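Local coordinates for protein FACT complex subunit SPT16 (PDB 6A8M) that probably acts as a histone chaperone within the FACT complex, reorganizing nucleosomes during transcription, replication and repair, and is represented here by its N-terminal, peptidase-like part, at residues S32-L37 / S130-A135; G38-E43 / G58-T63; E181-Q186 / L242-E247; D316-L321 / K436-I441; G400-K405 / S412-L417. One frame throughout, in Å; residues are numbered along the deposited sequence.

Contact 1 of 5, residues S32-L37 / S130-A135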
# COMPACT_ATOMS: atom_id res chain seq x y z
N SER A 32 -20.53 -14.77 -7.88
CA SER A 32 -19.61 -15.47 -6.99
C SER A 32 -18.23 -14.89 -7.26
O SER A 32 -18.02 -14.20 -8.26
CB SER A 32 -19.62 -16.98 -7.23
OG SER A 32 -19.20 -17.33 -8.55
N LEU A 33 -17.28 -15.19 -6.37
CA LEU A 33 -15.90 -14.73 -6.47
C LEU A 33 -15.00 -15.94 -6.40
O LEU A 33 -15.27 -16.87 -5.63
CB LEU A 33 -15.54 -13.78 -5.34
CG LEU A 33 -16.43 -12.55 -5.12
CD1 LEU A 33 -15.91 -11.73 -3.97
CD2 LEU A 33 -16.47 -11.73 -6.42
N VAL A 34 -13.92 -15.95 -7.19
CA VAL A 34 -12.88 -16.97 -7.06
C VAL A 34 -11.50 -16.31 -7.06
O VAL A 34 -11.16 -15.58 -7.99
CB VAL A 34 -12.95 -18.02 -8.19
CG1 VAL A 34 -11.89 -19.08 -7.94
CG2 VAL A 34 -14.36 -18.67 -8.27
N PHE A 35 -10.70 -16.60 -6.02
CA PHE A 35 -9.34 -16.10 -5.88
C PHE A 35 -8.40 -17.28 -5.71
O PHE A 35 -8.65 -18.14 -4.85
CB PHE A 35 -9.21 -15.15 -4.69
CG PHE A 35 -10.17 -13.99 -4.75
CD1 PHE A 35 -9.85 -12.88 -5.50
CD2 PHE A 35 -11.37 -14.02 -4.08
CE1 PHE A 35 -10.72 -11.81 -5.59
CE2 PHE A 35 -12.26 -12.95 -4.15
CZ PHE A 35 -11.93 -11.84 -4.92
N ILE A 36 -7.32 -17.32 -6.49
CA ILE A 36 -6.42 -18.46 -6.50
C ILE A 36 -5.01 -17.96 -6.25
O ILE A 36 -4.47 -17.19 -7.05
CB ILE A 36 -6.47 -19.25 -7.82
CG1 ILE A 36 -7.91 -19.39 -8.32
CG2 ILE A 36 -5.83 -20.63 -7.63
CD1 ILE A 36 -8.34 -18.25 -9.23
N LEU A 37 -4.40 -18.42 -5.16
CA LEU A 37 -3.04 -18.03 -4.83
C LEU A 37 -2.15 -19.23 -5.13
O LEU A 37 -2.37 -20.32 -4.60
CB LEU A 37 -2.93 -17.61 -3.36
CG LEU A 37 -1.93 -16.46 -3.14
CD1 LEU A 37 -2.22 -15.76 -1.85
CD2 LEU A 37 -0.47 -16.95 -3.21
N SER A 130 -23.39 -16.73 -14.27
CA SER A 130 -22.40 -16.72 -15.33
C SER A 130 -21.31 -15.68 -15.09
O SER A 130 -20.20 -15.84 -15.61
CB SER A 130 -23.07 -16.47 -16.69
OG SER A 130 -23.86 -15.30 -16.68
N ALA A 131 -21.60 -14.62 -14.34
CA ALA A 131 -20.61 -13.61 -14.02
C ALA A 131 -19.85 -14.03 -12.77
O ALA A 131 -20.45 -14.20 -11.69
CB ALA A 131 -21.26 -12.24 -13.80
N VAL A 132 -18.52 -14.15 -12.90
CA VAL A 132 -17.64 -14.59 -11.82
C VAL A 132 -16.63 -13.50 -11.55
O VAL A 132 -15.91 -13.09 -12.46
CB VAL A 132 -16.93 -15.91 -12.19
CG1 VAL A 132 -16.29 -16.53 -10.97
CG2 VAL A 132 -17.92 -16.87 -12.85
N GLY A 133 -16.54 -13.06 -10.30
CA GLY A 133 -15.59 -12.02 -9.93
C GLY A 133 -14.21 -12.62 -9.75
O GLY A 133 -14.04 -13.62 -9.06
N LEU A 134 -13.22 -12.01 -10.39
CA LEU A 134 -11.86 -12.52 -10.42
C LEU A 134 -10.87 -11.37 -10.25
O LEU A 134 -11.18 -10.23 -10.57
CB LEU A 134 -11.55 -13.23 -11.75
CG LEU A 134 -12.42 -14.42 -12.14
CD1 LEU A 134 -12.03 -14.84 -13.53
CD2 LEU A 134 -12.20 -15.54 -11.15
N ALA A 135 -9.69 -11.70 -9.72
CA ALA A 135 -8.55 -10.78 -9.75
C ALA A 135 -7.83 -11.00 -11.07
O ALA A 135 -6.91 -11.82 -11.19
CB ALA A 135 -7.65 -11.00 -8.53
O HOH W 1 -20.83 -16.90 -10.50
O HOH W 2 -9.09 -14.58 -9.39
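Leu33 and Gly133 face each other where two parallel strands, 32-37 and 131-134, are neighbours in the six-stranded mixed sheet of the Spt16 N-terminal lobe, 131-134 lying next to the edge strand 162-165. The pair illustrates how a missing side chain can make the hollow for a bulky one. Leu33 CD2 rests 3.6 Å from Gly133 CA, on the very side where a larger residue would carry its CB; such an atom would collide with this methyl. With CG beside the backbone N (chi1 -54°), Leu33 lays this branch over the glycine.

The backbone seam is short but straight. Gly133 N donates to Ser32 O at 2.8 Å, in the carbonyl plane, and Gly133 O receives Val34 N at 3.0 Å with an N-H...O angle of 165°, so the glycine is gripped on both its polar atoms. On the opposite face, Val34 CG2 meets Val132 CG1 at 3.9 Å, the two side chains crossing obliquely, while Leu134 CD2 fits against the base of Val34, 3.9 Å from its CB. Trp148 and Trp152 of helix 143-158 and Val125 of helix 113-128 cover these residues. On the Leu33 side, the ring of Phe35 offers its edge to the Ala135 methyl, and helix 48-57 packs on both through Thr49.

The strand directions differ by 38°, and by Ala135 direct pairing has lapsed. A water spans the widening seam: it donates to Val34 O at 2.7 Å and accepts from Ala135 N at 3.0 Å.

Contact 2 of 5, residues G38-E43 / G58-T63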
# COMPACT_ATOMS: atom_id res chain seq x y z
N GLY A 38 -1.17 -19.05 -6.01
CA GLY A 38 -0.25 -20.14 -6.27
C GLY A 38 0.95 -20.09 -5.35
O GLY A 38 0.80 -19.94 -4.14
N SER A 39 2.15 -20.20 -5.90
CA SER A 39 3.34 -20.08 -5.07
C SER A 39 3.57 -18.62 -4.70
O SER A 39 3.27 -17.71 -5.47
CB SER A 39 4.56 -20.65 -5.79
OG SER A 39 4.40 -22.05 -6.02
N ALA A 40 4.11 -18.41 -3.51
CA ALA A 40 4.40 -17.05 -3.07
C ALA A 40 5.41 -16.40 -3.99
O ALA A 40 6.35 -17.05 -4.48
CB ALA A 40 4.90 -17.05 -1.63
N ASP A 41 5.21 -15.12 -4.26
CA ASP A 41 6.08 -14.32 -5.11
C ASP A 41 6.45 -13.08 -4.30
O ASP A 41 5.74 -12.07 -4.35
CB ASP A 41 5.39 -13.96 -6.42
CG ASP A 41 6.30 -13.25 -7.39
OD1 ASP A 41 7.50 -13.08 -7.05
OD2 ASP A 41 5.83 -12.89 -8.49
N GLU A 42 7.55 -13.16 -3.55
CA GLU A 42 7.95 -12.04 -2.70
C GLU A 42 8.32 -10.80 -3.51
O GLU A 42 8.43 -9.72 -2.94
CB GLU A 42 9.11 -12.44 -1.79
N GLU A 43 8.49 -10.94 -4.83
CA GLU A 43 8.81 -9.80 -5.68
C GLU A 43 7.58 -9.00 -6.10
O GLU A 43 7.74 -7.90 -6.63
CB GLU A 43 9.55 -10.28 -6.93
CG GLU A 43 10.99 -10.66 -6.66
CD GLU A 43 11.69 -9.66 -5.76
OE1 GLU A 43 12.05 -10.03 -4.62
OE2 GLU A 43 11.86 -8.50 -6.18
N GLY A 58 -4.58 -12.19 7.73
CA GLY A 58 -3.37 -11.65 8.32
C GLY A 58 -2.09 -12.22 7.74
O GLY A 58 -1.01 -11.74 8.10
N TYR A 59 -2.20 -13.19 6.83
CA TYR A 59 -1.05 -13.91 6.28
C TYR A 59 -1.41 -14.34 4.88
O TYR A 59 -2.59 -14.56 4.57
CB TYR A 59 -0.70 -15.17 7.07
CG TYR A 59 -0.38 -14.89 8.50
CD1 TYR A 59 0.92 -14.58 8.87
CD2 TYR A 59 -1.36 -14.91 9.47
CE1 TYR A 59 1.24 -14.32 10.18
CE2 TYR A 59 -1.05 -14.63 10.81
CZ TYR A 59 0.27 -14.34 11.14
OH TYR A 59 0.63 -14.06 12.44
N GLU A 60 -0.40 -14.46 4.03
CA GLU A 60 -0.59 -15.07 2.72
C GLU A 60 -0.58 -16.59 2.88
O GLU A 60 0.28 -17.15 3.56
CB GLU A 60 0.50 -14.59 1.76
CG GLU A 60 0.32 -15.08 0.34
CD GLU A 60 1.47 -14.72 -0.59
OE1 GLU A 60 2.62 -15.16 -0.35
OE2 GLU A 60 1.21 -14.03 -1.58
N PHE A 61 -1.58 -17.26 2.29
CA PHE A 61 -1.66 -18.72 2.30
C PHE A 61 -1.35 -19.21 0.90
O PHE A 61 -2.24 -19.17 0.02
CB PHE A 61 -3.04 -19.22 2.75
CG PHE A 61 -3.22 -19.35 4.26
CD1 PHE A 61 -2.72 -18.40 5.13
CD2 PHE A 61 -3.95 -20.41 4.78
CE1 PHE A 61 -2.89 -18.54 6.51
CE2 PHE A 61 -4.14 -20.55 6.15
CZ PHE A 61 -3.62 -19.61 7.02
N PRO A 62 -0.13 -19.62 0.60
CA PRO A 62 0.17 -20.08 -0.76
C PRO A 62 -0.62 -21.33 -1.11
O PRO A 62 -1.15 -22.04 -0.24
CB PRO A 62 1.68 -20.38 -0.71
CG PRO A 62 2.18 -19.48 0.36
CD PRO A 62 1.10 -19.50 1.41
N THR A 63 -0.72 -21.57 -2.42
CA THR A 63 -1.33 -22.80 -2.94
C THR A 63 -2.73 -23.02 -2.35
O THR A 63 -3.03 -24.06 -1.78
CB THR A 63 -0.41 -23.99 -2.65
OG1 THR A 63 0.93 -23.63 -3.01
CG2 THR A 63 -0.81 -25.17 -3.47
O HOH W 3 1.67 -23.94 -5.43
O HOH W 4 3.09 -13.70 -3.26
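Gly38 and Thr63 supply the one direct hydrogen bond between these two loops. Thr63 N donates to Gly38 O at 2.8 Å with an N-H...O angle of 161°, but it comes from above the carbonyl plane, 42° out of it, so the bond is short without following a lone pair.

Water carries the remaining polar links. One molecule accepts from Asp41 N at 2.7 Å and donates to Glu60 OE2 at 2.5 Å; that carboxylate oxygen is also hydrogen-bonded to Thr50 OG1, which should fix the rotation of the carboxylate. A second water lies 2.5 Å from Thr63 OG1 and makes a weak, long bond of 3.4 Å to Ser39 OG. Within its own loop, Asp41 OD1 accepts from Glu43 N at 3.2 Å, an Asx turn that bends the chain ahead of the next helix.

Van der Waals contact is modest and gathers round the Ala40 methyl. Its one apolar partner is Pro62 CG, 4.2 Å from Ala40 CB. Glu60 reaches across with CG opposite its backbone N (chi1 -176°), bringing a polar atom, OE1, to 3.2 Å from Ala40 CB.

The two loops flank helix 48-57, one leading in from strand 32-37 and the other leading out to strand 64-68. Their meeting therefore closes the helical excursion between two adjacent antiparallel strands, with helix 79-95 packed against Phe61 beyond.

Contact 3 of 5, residues E181-Q186 / L242-E247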
# COMPACT_ATOMS: atom_id res chain seq x y z
N GLU A 181 -6.01 -1.94 12.34
CA GLU A 181 -5.26 -1.52 11.16
C GLU A 181 -4.67 -0.14 11.35
O GLU A 181 -3.55 0.12 10.90
CB GLU A 181 -6.18 -1.54 9.95
CG GLU A 181 -6.72 -2.94 9.63
CD GLU A 181 -7.65 -2.94 8.43
OE1 GLU A 181 -7.29 -3.53 7.40
OE2 GLU A 181 -8.73 -2.33 8.51
N GLN A 182 -5.44 0.77 11.96
CA GLN A 182 -4.90 2.11 12.18
C GLN A 182 -3.67 2.05 13.10
O GLN A 182 -2.70 2.77 12.86
CB GLN A 182 -5.99 3.03 12.74
CG GLN A 182 -7.12 3.32 11.72
CD GLN A 182 -8.04 4.40 12.21
OE1 GLN A 182 -7.61 5.32 12.91
NE2 GLN A 182 -9.32 4.32 11.84
N ALA A 183 -3.67 1.14 14.08
CA ALA A 183 -2.50 0.98 14.93
C ALA A 183 -1.31 0.48 14.13
O ALA A 183 -0.20 1.01 14.25
CB ALA A 183 -2.81 0.03 16.09
N TYR A 184 -1.52 -0.52 13.27
CA TYR A 184 -0.39 -1.01 12.46
C TYR A 184 0.14 0.09 11.55
O TYR A 184 1.36 0.17 11.32
CB TYR A 184 -0.79 -2.23 11.65
CG TYR A 184 -1.21 -3.42 12.49
CD1 TYR A 184 -0.61 -3.68 13.73
CD2 TYR A 184 -2.19 -4.29 12.03
CE1 TYR A 184 -1.01 -4.77 14.49
CE2 TYR A 184 -2.58 -5.39 12.77
CZ TYR A 184 -1.99 -5.63 14.00
OH TYR A 184 -2.40 -6.72 14.74
N LEU A 185 -0.75 0.92 10.99
CA LEU A 185 -0.30 2.03 10.16
C LEU A 185 0.50 3.05 10.97
O LEU A 185 1.45 3.66 10.44
CB LEU A 185 -1.50 2.72 9.49
CG LEU A 185 -2.11 1.88 8.38
CD1 LEU A 185 -3.53 2.38 8.11
CD2 LEU A 185 -1.31 2.00 7.12
N GLN A 186 0.16 3.26 12.24
CA GLN A 186 0.98 4.18 13.04
C GLN A 186 2.34 3.57 13.36
O GLN A 186 3.36 4.27 13.36
CB GLN A 186 0.24 4.58 14.33
CG GLN A 186 1.06 5.52 15.22
CD GLN A 186 1.30 6.90 14.61
OE1 GLN A 186 0.55 7.85 14.88
NE2 GLN A 186 2.39 7.03 13.83
N LEU A 242 2.36 1.89 20.28
CA LEU A 242 1.52 2.16 19.13
C LEU A 242 0.84 0.91 18.58
O LEU A 242 -0.06 1.04 17.74
CB LEU A 242 2.36 2.82 18.03
CG LEU A 242 3.16 4.08 18.40
CD1 LEU A 242 4.15 4.47 17.29
CD2 LEU A 242 2.26 5.25 18.77
N CYS A 243 1.25 -0.27 19.02
CA CYS A 243 0.59 -1.50 18.60
C CYS A 243 -0.77 -1.61 19.28
O CYS A 243 -1.03 -0.94 20.28
CB CYS A 243 1.45 -2.71 18.94
SG CYS A 243 2.99 -2.80 18.01
N PRO A 244 -1.65 -2.47 18.77
CA PRO A 244 -2.95 -2.65 19.42
C PRO A 244 -2.82 -3.15 20.85
O PRO A 244 -1.78 -3.65 21.28
CB PRO A 244 -3.65 -3.69 18.53
CG PRO A 244 -3.01 -3.57 17.23
CD PRO A 244 -1.57 -3.19 17.49
N LYS A 245 -3.92 -2.99 21.59
CA LYS A 245 -3.99 -3.51 22.95
C LYS A 245 -3.70 -5.00 22.97
O LYS A 245 -4.22 -5.76 22.15
CB LYS A 245 -5.37 -3.24 23.56
N GLY A 246 -2.83 -5.42 23.89
CA GLY A 246 -2.43 -6.81 24.00
C GLY A 246 -1.35 -7.26 23.04
O GLY A 246 -0.99 -8.44 23.06
N GLU A 247 -0.84 -6.37 22.19
CA GLU A 247 0.19 -6.69 21.22
C GLU A 247 1.46 -5.91 21.51
O GLU A 247 1.41 -4.76 21.95
CB GLU A 247 -0.25 -6.35 19.78
CG GLU A 247 -1.17 -7.34 19.13
CD GLU A 247 -1.30 -7.11 17.63
OE1 GLU A 247 -0.28 -6.91 16.94
OE2 GLU A 247 -2.44 -7.12 17.14
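Tyr184 reaches from its helix to Glu247 and donates its OH to OE2 across a modelled distance of 2.4 Å, short enough that the exact length should not be pressed. The other carboxylate oxygen, Glu247 OE1, lies at the ring edge, 3.3 Å from Tyr184 CE1, with ring and carboxylate planes 48° apart. Next to this polar end, Pro244 crosses the tyrosine at about a right angle, its CD 3.4 Å from Tyr184 CE1 and 3.7 Å from Ala183 CB. The Ala183 methyl also abuts Leu242 O. Gln186 holds CG anti to its backbone N (chi1 179°), which points it at the Leu242 methyls, CD2 lying 3.8 Å from Gln186 CG.

A second shell positions these groups. Lys296 NZ forms a salt bridge with Glu247 OE1 and a hydrogen bond with Tyr184 OH, while Gln186 NE2 is held by Leu431 O. With a phenylalanine replacing Tyr184, Glu247 would probably lose its direct tie to the helix, and Lys296 one of its partners.

Glu247 N bonds back to Pro244 O at 3.0 Å, with Gly246, at positive phi, in the third position. The arrangement is thus a type II beta turn that starts at Pro244, docked on the flank of the long helix 179-208.

Contact 4 of 5, residues D316-L321 / K436-I441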
# COMPACT_ATOMS: atom_id res chain seq x y z
N ASP A 316 12.32 29.67 -0.99
CA ASP A 316 10.98 30.22 -1.11
C ASP A 316 10.00 29.15 -1.60
O ASP A 316 8.88 29.04 -1.10
CB ASP A 316 10.99 31.42 -2.06
CG ASP A 316 11.68 32.65 -1.47
OD1 ASP A 316 12.00 32.64 -0.26
OD2 ASP A 316 11.90 33.63 -2.22
N ASN A 317 10.42 28.35 -2.57
CA ASN A 317 9.52 27.32 -3.09
C ASN A 317 9.39 26.16 -2.13
O ASN A 317 8.33 25.53 -2.08
CB ASN A 317 9.99 26.87 -4.46
CG ASN A 317 9.77 27.95 -5.51
OD1 ASN A 317 8.90 28.81 -5.34
ND2 ASN A 317 10.58 27.94 -6.56
N TYR A 318 10.42 25.86 -1.34
CA TYR A 318 10.23 24.85 -0.30
C TYR A 318 9.27 25.35 0.77
O TYR A 318 8.44 24.58 1.27
CB TYR A 318 11.56 24.44 0.34
CG TYR A 318 11.32 23.39 1.39
CD1 TYR A 318 11.17 22.06 1.04
CD2 TYR A 318 11.16 23.73 2.73
CE1 TYR A 318 10.90 21.08 2.00
CE2 TYR A 318 10.90 22.76 3.70
CZ TYR A 318 10.77 21.43 3.32
OH TYR A 318 10.50 20.46 4.26
N ASP A 319 9.36 26.63 1.13
CA ASP A 319 8.40 27.18 2.08
C ASP A 319 6.98 27.04 1.55
O ASP A 319 6.06 26.69 2.30
CB ASP A 319 8.71 28.65 2.36
CG ASP A 319 9.97 28.84 3.18
OD1 ASP A 319 10.42 27.87 3.84
OD2 ASP A 319 10.49 29.98 3.18
N PHE A 320 6.79 27.35 0.27
CA PHE A 320 5.48 27.19 -0.36
C PHE A 320 5.03 25.74 -0.34
O PHE A 320 3.86 25.45 -0.06
CB PHE A 320 5.51 27.71 -1.80
CG PHE A 320 4.31 27.28 -2.58
CD1 PHE A 320 3.10 27.91 -2.39
CD2 PHE A 320 4.37 26.17 -3.43
CE1 PHE A 320 1.98 27.50 -3.08
CE2 PHE A 320 3.25 25.75 -4.11
CZ PHE A 320 2.06 26.41 -3.94
N LEU A 321 5.93 24.80 -0.67
CA LEU A 321 5.56 23.39 -0.67
C LEU A 321 5.00 22.96 0.67
O LEU A 321 4.01 22.22 0.73
CB LEU A 321 6.79 22.54 -1.04
CG LEU A 321 6.66 21.03 -1.05
CD1 LEU A 321 5.68 20.60 -2.12
CD2 LEU A 321 8.04 20.42 -1.29
N LYS A 436 10.04 18.34 8.96
CA LYS A 436 10.11 18.93 7.63
C LYS A 436 10.33 20.43 7.73
O LYS A 436 10.18 21.13 6.73
CB LYS A 436 8.85 18.63 6.82
CG LYS A 436 7.55 18.96 7.59
CD LYS A 436 6.40 18.15 7.02
CE LYS A 436 5.08 18.45 7.72
NZ LYS A 436 4.06 17.39 7.40
N SER A 437 10.68 20.93 8.91
CA SER A 437 10.94 22.35 9.05
C SER A 437 12.17 22.69 8.23
O SER A 437 13.17 21.96 8.28
CB SER A 437 11.16 22.69 10.52
OG SER A 437 9.96 22.46 11.23
N ARG A 438 12.10 23.79 7.47
CA ARG A 438 13.22 24.12 6.58
C ARG A 438 14.53 24.24 7.35
O ARG A 438 15.57 23.76 6.89
CB ARG A 438 12.92 25.43 5.82
CG ARG A 438 14.05 25.80 4.86
CD ARG A 438 13.61 26.74 3.73
NE ARG A 438 12.99 27.98 4.21
CZ ARG A 438 13.68 29.05 4.62
NH1 ARG A 438 15.01 29.03 4.64
NH2 ARG A 438 13.03 30.14 5.01
N SER A 439 14.49 24.82 8.54
CA SER A 439 15.70 25.00 9.33
C SER A 439 16.36 23.68 9.69
O SER A 439 17.55 23.68 10.05
CB SER A 439 15.38 25.78 10.61
OG SER A 439 14.42 25.07 11.38
N GLN A 440 15.63 22.57 9.64
CA GLN A 440 16.15 21.27 10.05
C GLN A 440 16.41 20.32 8.89
O GLN A 440 16.95 19.23 9.12
CB GLN A 440 15.19 20.58 11.03
CG GLN A 440 15.16 21.26 12.39
CD GLN A 440 14.20 20.60 13.32
OE1 GLN A 440 12.98 20.76 13.19
NE2 GLN A 440 14.72 19.83 14.26
N ILE A 441 16.01 20.69 7.67
CA ILE A 441 16.36 19.92 6.49
C ILE A 441 17.35 20.67 5.61
O ILE A 441 17.67 20.23 4.49
CB ILE A 441 15.10 19.46 5.70
CG1 ILE A 441 14.15 20.60 5.27
CG2 ILE A 441 14.29 18.51 6.58
CD1 ILE A 441 14.61 21.49 4.14
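Asp319 and Arg438 form a salt bridge that ties helix 312-332 of the M24 peptidase-like fold to the short helical turn near the C-terminal end of the chain. Arg438 NE meets Asp319 OD1 at 2.6 Å with an N-H...O angle of 163°, on the syn side of the carboxylate and in the guanidinium plane; NH2 adds a weak second bond to OD2 at 3.1 Å. The pair, one prong of it weak, probably limits how the guanidinium can turn.

Beside it, Tyr318 OH donates to Lys436 O at 2.6 Å, tilted from the carbonyl plane, so a main-chain oxygen just ahead of the turn is satisfied by a side chain. Tyr318 holds CG opposite its backbone N (chi1 -179°), which swings the ring out from the helix toward the second segment. The side chain of Lys436 itself leads away to Gln325 and Asp419.

Packing surrounds these bonds. The aliphatic part of Arg438 runs past the ring in the opposite direction, its CB 3.9 Å from Tyr318 CD2, while Thr305 and Leu307 of strand 298-308 border the contact. Over one ring face sits Ile441, its CD1 4.1 Å from the centroid of Tyr318 and 19° off the ring normal, a CH-pi contact offset toward the rim.

Contact 5 of 5, residues G400-K405 / S412-L417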
# COMPACT_ATOMS: atom_id res chain seq x y z
N GLY A 400 4.99 16.86 -5.52
CA GLY A 400 6.30 17.10 -6.08
C GLY A 400 6.21 18.15 -7.17
O GLY A 400 5.15 18.37 -7.76
N PHE A 401 7.34 18.82 -7.38
CA PHE A 401 7.53 19.75 -8.49
C PHE A 401 8.82 19.34 -9.18
O PHE A 401 9.84 19.14 -8.51
CB PHE A 401 7.61 21.19 -8.00
CG PHE A 401 6.36 21.67 -7.31
CD1 PHE A 401 5.31 22.19 -8.04
CD2 PHE A 401 6.24 21.58 -5.92
CE1 PHE A 401 4.15 22.62 -7.40
CE2 PHE A 401 5.07 22.01 -5.28
CZ PHE A 401 4.03 22.53 -6.03
N ASN A 402 8.79 19.19 -10.50
CA ASN A 402 9.97 18.75 -11.22
C ASN A 402 10.34 19.79 -12.28
O ASN A 402 9.57 20.71 -12.59
CB ASN A 402 9.76 17.37 -11.84
CG ASN A 402 11.07 16.61 -12.14
OD1 ASN A 402 12.17 17.13 -11.92
ND2 ASN A 402 10.95 15.39 -12.64
N ASN A 403 11.56 19.66 -12.80
CA ASN A 403 12.00 20.47 -13.94
C ASN A 403 12.02 21.95 -13.61
O ASN A 403 11.60 22.80 -14.41
CB ASN A 403 11.14 20.19 -15.18
CG ASN A 403 11.20 18.74 -15.61
OD1 ASN A 403 12.25 18.28 -16.06
ND2 ASN A 403 10.09 18.01 -15.50
N LEU A 404 12.52 22.27 -12.43
CA LEU A 404 12.74 23.65 -12.02
C LEU A 404 14.20 24.01 -12.23
O LEU A 404 15.08 23.14 -12.20
CB LEU A 404 12.36 23.84 -10.55
CG LEU A 404 10.94 23.37 -10.24
CD1 LEU A 404 10.64 23.56 -8.77
CD2 LEU A 404 9.97 24.17 -11.13
N LYS A 405 14.46 25.30 -12.44
CA LYS A 405 15.82 25.81 -12.49
C LYS A 405 15.88 27.13 -11.73
O LYS A 405 14.96 27.95 -11.83
CB LYS A 405 16.30 26.04 -13.93
CG LYS A 405 16.42 24.78 -14.76
CD LYS A 405 17.22 25.05 -16.05
CE LYS A 405 16.95 23.98 -17.10
NZ LYS A 405 17.21 22.60 -16.58
N SER A 412 19.54 23.07 -11.84
CA SER A 412 18.35 22.23 -11.85
C SER A 412 17.99 21.79 -10.44
O SER A 412 18.87 21.42 -9.64
CB SER A 412 18.58 20.99 -12.71
OG SER A 412 18.77 21.34 -14.07
N TYR A 413 16.70 21.80 -10.12
CA TYR A 413 16.26 21.24 -8.84
C TYR A 413 14.83 20.72 -8.95
O TYR A 413 14.19 20.79 -10.00
CB TYR A 413 16.39 22.25 -7.71
CG TYR A 413 15.48 23.46 -7.73
CD1 TYR A 413 15.80 24.59 -8.49
CD2 TYR A 413 14.35 23.51 -6.91
CE1 TYR A 413 14.97 25.73 -8.46
CE2 TYR A 413 13.52 24.63 -6.87
CZ TYR A 413 13.84 25.72 -7.64
OH TYR A 413 13.01 26.83 -7.59
N ALA A 414 14.38 20.12 -7.86
CA ALA A 414 13.05 19.53 -7.78
C ALA A 414 12.70 19.53 -6.31
O ALA A 414 13.58 19.71 -5.45
CB ALA A 414 12.99 18.11 -8.38
N LEU A 415 11.42 19.38 -6.03
CA LEU A 415 10.94 19.42 -4.65
C LEU A 415 9.96 18.29 -4.45
O LEU A 415 9.12 18.03 -5.31
CB LEU A 415 10.22 20.75 -4.32
CG LEU A 415 11.08 22.00 -4.51
CD1 LEU A 415 10.22 23.27 -4.41
CD2 LEU A 415 12.22 22.04 -3.49
N GLN A 416 10.01 17.65 -3.29
CA GLN A 416 9.06 16.59 -3.04
C GLN A 416 8.85 16.43 -1.54
O GLN A 416 9.81 16.40 -0.77
CB GLN A 416 9.52 15.28 -3.67
CG GLN A 416 8.53 14.16 -3.51
CD GLN A 416 8.87 12.99 -4.38
OE1 GLN A 416 9.97 12.40 -4.27
NE2 GLN A 416 7.96 12.65 -5.29
N LEU A 417 7.59 16.29 -1.14
CA LEU A 417 7.25 16.11 0.26
C LEU A 417 6.12 15.10 0.34
O LEU A 417 5.16 15.22 -0.41
CB LEU A 417 6.79 17.45 0.86
CG LEU A 417 6.55 17.52 2.36
CD1 LEU A 417 7.88 17.35 3.11
CD2 LEU A 417 5.88 18.84 2.72
O HOH W 5 15.77 21.56 -14.66
O HOH W 6 13.38 28.72 -9.45
O HOH W 7 20.21 23.09 -15.36
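Phe401 and Leu415 are a hydrogen-bonded pair in the antiparallel beta hairpin of strands 394-405 and 412-424. Phe401 N donates to Leu415 O at 2.8 Å, and Leu415 N returns a bond to Phe401 O at 3.0 Å.

Beyond this pair the register slips. Between Phe401 and Leu404 the first strand carries one residue more than its partner, a beta bulge with a corner at Asn403, whose N is held by Asn402 OD1. Pairing then resumes: Tyr413 N reaches Leu404 O at 3.0 Å, whereas Leu404 N to Tyr413 O, at 3.3 Å, is weak. The hairpin belongs to the five-stranded antiparallel sheet of the M24 peptidase-like fold, and helix 312-332 packs on the Phe401 and Leu415 side chains.

Next to the bulge, Leu404 sits squarely over a face of Tyr413. Its CB stands 3.8 Å from the ring centroid of Tyr413, only 10° off the normal, and its CD1 comes within 3.6 Å of Tyr413 CE2. The ring is folded back over its own main chain (chi1 68°), which brings it under the leucine. Were Tyr413 replaced by an alanine, Leu404 would probably lose this aromatic platform and the Asn317 amide its hydroxyl partner. That hydroxyl, Tyr413 OH, also donates to a water at 2.7 Å, which in turn donates to Lys405 O at 3.0 Å.

How the contacts relate
Along the chain the contacts form two nested pairs with contact 3 between them. Contact 2 lies inside the loop closed by contact 1; both belong to the N-terminal lobe and touch where Leu37 packs on Glu60, Phe61 and Pro62. Contact 5 is likewise nested within contact 4, their centres about 13 Å apart, joined by the probable hydrogen bond of Asn317 to Tyr413 and by Leu321 on Phe401. Contacts 1 and 4 lie on opposite sides of the chain's centre, centres about 48 Å apart. Contact 3, about 24 Å from contact 2 and 31 Å from contact 4 between centres, sits on helix 179-208, between the lobe contacts and the later pair along the chain; the five together sample both the lobe and the peptidase-like body.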